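Local coordinates for GXWXG domain-containing protein (Thermomonospora curvata, PDB 4MVE), which is of unknown function but contains regions of the GXWXG and DUF4334 families, at residues Asn63-Arg68 with Leu79-Asp84. Residues are numbered along the deposited sequence; the frame is centred on the assembly and turned at random.
Sequences NWYGKR and LCRSPD
Two successive amides of strand 64-68 grip one carbonyl oxygen, Leu79 O: Tyr65 N lies 2.7 Å from Leu79 O and Gly66 N lies 3.2 Å from it. Both donors come from the same face of the carbonyl plane, that of Gly66 well above it, 44° out. One residue opposed by two is how an antiparallel pair absorbs an extra residue. In return, Leu79 N gives its hydrogen to Gly66 O, closing the hydrogen-bonded pair of the bulge; this acceptor also takes a weak bond from the indole NE1 of Trp64. With CG anti to the backbone N (chi1 176°), the Trp64 ring leans forward along its own strand: Gly66 N sits above one face, offset toward the rim, and Trp64 CD1 comes within 3.2 Å of Leu79 O. Trp64 itself faces Cys80 as a non-hydrogen-bonded pair, their side chains diverging, although Cys80 SG still rests 3.9 Å from Trp64 CA.

On the face of the sheet that carries Tyr65, Leu79 and Arg81, Leu79 CB meets the edge of the Tyr65 ring near its plane, while Leu79 CD1 reaches across to Lys67 C at 3.6 Å and to Arg68 CB. The same ring has Arg81 NH2 3.6 Å from Tyr65 CD1, the guanidinium plane standing nearly perpendicular (86°) to the phenol. Polar ends are anchored elsewhere, Tyr65 OH on Glu150 and Arg81 NH1 on Gly85 O.

Where the helix before Asn63 closes in a Schellman motif, pairing begins at once, Arg81 N binding Asn63 O at 2.9 Å. Strand 42-48 flanks the hairpin through Tyr65 and Lys67, and strand 87-89 through Cys80. The whole is a classic beta bulge in the 64-71/74-81 hairpin of the antiparallel sheet, within the GXWXG family region.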
ATOM      1  N   ASN A  63       6.444  -3.542 -13.615  1.00 41.45           N
ATOM      2  CA  ASN A  63       6.668  -2.105 -13.529  1.00 41.06           C
ATOM      3  C   ASN A  63       5.507  -1.433 -12.798  1.00 40.40           C
ATOM      4  O   ASN A  63       5.048  -0.371 -13.208  1.00 39.11           O
ATOM      5  CB  ASN A  63       6.883  -1.455 -14.905  1.00 50.66           C
ATOM      6  CG  ASN A  63       8.297  -1.449 -15.379  1.00 81.31           C
ATOM      7  OD1 ASN A  63       9.043  -0.484 -15.168  1.00 82.87           O
ATOM      8  ND2 ASN A  63       8.665  -2.499 -16.090  1.00 69.60           N
ATOM      9  N   TRP A  64       5.045  -2.056 -11.702  1.00 35.67           N
ATOM     10  CA  TRP A  64       4.003  -1.515 -10.840  1.00 32.80           C
ATOM     11  C   TRP A  64       4.351  -0.088 -10.446  1.00 35.76           C
ATOM     12  O   TRP A  64       5.471   0.179  -9.981  1.00 33.57           O
ATOM     13  CB  TRP A  64       3.850  -2.369  -9.579  1.00 29.70           C
ATOM     14  CG  TRP A  64       2.850  -1.794  -8.606  1.00 28.50           C
ATOM     15  CD1 TRP A  64       1.522  -1.569  -8.829  1.00 30.75           C
ATOM     16  CD2 TRP A  64       3.094  -1.438  -7.248  1.00 27.43           C
ATOM     17  NE1 TRP A  64       0.929  -1.066  -7.695  1.00 29.13           N
ATOM     18  CE2 TRP A  64       1.854  -1.031  -6.691  1.00 31.17           C
ATOM     19  CE3 TRP A  64       4.244  -1.444  -6.425  1.00 29.18           C
ATOM     20  CZ2 TRP A  64       1.734  -0.595  -5.362  1.00 30.03           C
ATOM     21  CZ3 TRP A  64       4.115  -1.067  -5.098  1.00 29.71           C
ATOM     22  CH2 TRP A  64       2.879  -0.624  -4.585  1.00 29.55           C
ATOM     23  N   TYR A  65       3.428   0.822 -10.715  1.00 33.47           N
ATOM     24  CA  TYR A  65       3.583   2.239 -10.398  1.00 34.37           C
ATOM     25  C   TYR A  65       2.950   2.570  -9.033  1.00 37.98           C
ATOM     26  O   TYR A  65       3.603   3.151  -8.171  1.00 36.52           O
ATOM     27  CB  TYR A  65       2.963   3.126 -11.490  1.00 37.10           C
ATOM     28  CG  TYR A  65       2.937   4.581 -11.079  1.00 40.21           C
ATOM     29  CD1 TYR A  65       4.111   5.327 -11.013  1.00 43.12           C
ATOM     30  CD2 TYR A  65       1.747   5.196 -10.689  1.00 41.07           C
ATOM     31  CE1 TYR A  65       4.107   6.639 -10.548  1.00 45.82           C
ATOM     32  CE2 TYR A  65       1.729   6.514 -10.238  1.00 43.36           C
ATOM     33  CZ  TYR A  65       2.916   7.233 -10.164  1.00 53.07           C
ATOM     34  OH  TYR A  65       2.915   8.548  -9.760  1.00 56.33           O
ATOM     35  N   GLY A  66       1.674   2.233  -8.880  1.00 34.49           N
ATOM     36  CA  GLY A  66       0.936   2.527  -7.664  1.00 33.05           C
ATOM     37  C   GLY A  66      -0.532   2.162  -7.718  1.00 33.52           C
ATOM     38  O   GLY A  66      -0.901   1.056  -8.155  1.00 30.63           O
ATOM     39  N   LYS A  67      -1.377   3.086  -7.229  1.00 30.16           N
ATOM     40  CA  LYS A  67      -2.844   2.855  -7.089  1.00 29.25           C
ATOM     41  C   LYS A  67      -3.643   4.114  -7.298  1.00 35.86           C
ATOM     42  O   LYS A  67      -3.117   5.218  -7.081  1.00 36.06           O
ATOM     43  CB  LYS A  67      -3.177   2.306  -5.677  1.00 25.67           C
ATOM     44  CG  LYS A  67      -2.382   1.081  -5.235  1.00 26.14           C
ATOM     45  CD  LYS A  67      -2.769   0.614  -3.820  1.00 31.91           C
ATOM     46  CE  LYS A  67      -2.006  -0.606  -3.403  1.00 32.04           C
ATOM     47  NZ  LYS A  67      -2.426  -1.790  -4.197  1.00 40.39           N
ATOM     48  N   ARG A  68      -4.910   3.956  -7.748  1.00 32.14           N
ATOM     49  CA  ARG A  68      -5.857   5.075  -7.916  1.00 31.91           C
ATOM     50  C   ARG A  68      -7.135   4.757  -7.138  1.00 35.63           C
ATOM     51  O   ARG A  68      -7.769   3.738  -7.409  1.00 35.80           O
ATOM     52  CB  ARG A  68      -6.192   5.385  -9.387  1.00 31.52           C
ATOM     53  CG  ARG A  68      -7.039   6.702  -9.516  1.00 36.14           C
ATOM     54  CD  ARG A  68      -7.004   7.391 -10.884  1.00 45.83           C
ATOM     55  NE  ARG A  68      -7.692   6.608 -11.917  1.00 61.16           N
ATOM     56  CZ  ARG A  68      -8.811   6.978 -12.544  1.00 71.16           C
ATOM     57  NH1 ARG A  68      -9.363   6.183 -13.449  1.00 56.40           N
ATOM     58  NH2 ARG A  68      -9.405   8.126 -12.240  1.00 52.54           N
ATOM     59  N   LEU A  79      -1.725   0.068 -10.890  1.00 29.02           N
ATOM     60  CA  LEU A  79      -1.292   0.980 -11.939  1.00 30.03           C
ATOM     61  C   LEU A  79       0.104   0.584 -12.268  1.00 34.30           C
ATOM     62  O   LEU A  79       0.868   0.297 -11.346  1.00 32.10           O
ATOM     63  CB  LEU A  79      -1.369   2.455 -11.502  1.00 30.42           C
ATOM     64  CG  LEU A  79      -2.757   3.013 -11.113  1.00 33.14           C
ATOM     65  CD1 LEU A  79      -2.625   4.514 -10.707  1.00 32.96           C
ATOM     66  CD2 LEU A  79      -3.802   2.827 -12.273  1.00 31.59           C
ATOM     67  N   CYS A  80       0.419   0.454 -13.565  1.00 33.49           N
ATOM     68  CA  CYS A  80       1.731   0.017 -14.012  1.00 35.16           C
ATOM     69  C   CYS A  80       2.207   0.936 -15.072  1.00 42.31           C
ATOM     70  O   CYS A  80       1.414   1.663 -15.678  1.00 43.81           O
ATOM     71  CB  CYS A  80       1.706  -1.434 -14.506  1.00 36.41           C
ATOM     72  SG  CYS A  80       1.215  -2.637 -13.248  1.00 39.37           S
ATOM     73  N   ARG A  81       3.502   0.894 -15.313  1.00 41.14           N
ATOM     74  CA  ARG A  81       4.112   1.690 -16.351  1.00 44.30           C
ATOM     75  C   ARG A  81       4.355   0.808 -17.556  1.00 52.62           C
ATOM     76  O   ARG A  81       4.987  -0.257 -17.443  1.00 51.30           O
ATOM     77  CB  ARG A  81       5.395   2.344 -15.849  1.00 44.38           C
ATOM     78  CG  ARG A  81       5.698   3.626 -16.600  1.00 59.43           C
ATOM     79  CD  ARG A  81       6.941   4.293 -16.081  1.00 63.10           C
ATOM     80  NE  ARG A  81       6.749   4.978 -14.799  1.00 57.77           N
ATOM     81  CZ  ARG A  81       6.313   6.227 -14.671  1.00 66.49           C
ATOM     82  NH1 ARG A  81       5.925   6.916 -15.737  1.00 63.09           N
ATOM     83  NH2 ARG A  81       6.230   6.785 -13.474  1.00 53.96           N
ATOM     84  N   SER A  82       3.779   1.215 -18.701  1.00 53.08           N
ATOM     85  CA  SER A  82       3.948   0.504 -19.966  1.00 55.46           C
ATOM     86  C   SER A  82       5.304   0.935 -20.600  1.00 62.49           C
ATOM     87  O   SER A  82       5.874   1.937 -20.141  1.00 61.18           O
ATOM     88  CB  SER A  82       2.760   0.780 -20.884  1.00 60.90           C
ATOM     89  OG  SER A  82       2.630   2.164 -21.156  1.00 73.04           O
ATOM     90  N   PRO A  83       5.860   0.227 -21.625  1.00 64.02           N
ATOM     91  CA  PRO A  83       7.177   0.638 -22.177  1.00 66.48           C
ATOM     92  C   PRO A  83       7.275   2.108 -22.641  1.00 73.43           C
ATOM     93  O   PRO A  83       8.351   2.705 -22.495  1.00 73.79           O
ATOM     94  CB  PRO A  83       7.387  -0.315 -23.361  1.00 70.37           C
ATOM     95  CG  PRO A  83       6.055  -0.963 -23.617  1.00 74.09           C
ATOM     96  CD  PRO A  83       5.369  -1.001 -22.290  1.00 66.61           C
ATOM     97  N   ASP A  84       6.161   2.709 -23.135  1.00 71.29           N
ATOM     98  CA  ASP A  84       6.143   4.103 -23.617  1.00 73.71           C
ATOM     99  C   ASP A  84       6.215   5.187 -22.487  1.00 76.92           C
ATOM    100  O   ASP A  84       6.368   6.374 -22.802  1.00 79.12           O
ATOM    101  CB  ASP A  84       4.917   4.365 -24.525  1.00 76.90           C
ATOM    102  CG  ASP A  84       3.543   4.222 -23.891  1.00 87.65           C
ATOM    103  OD1 ASP A  84       3.451   4.265 -22.641  1.00 86.81           O
ATOM    104  OD2 ASP A  84       2.548   4.115 -24.647  1.00 92.64           O
TER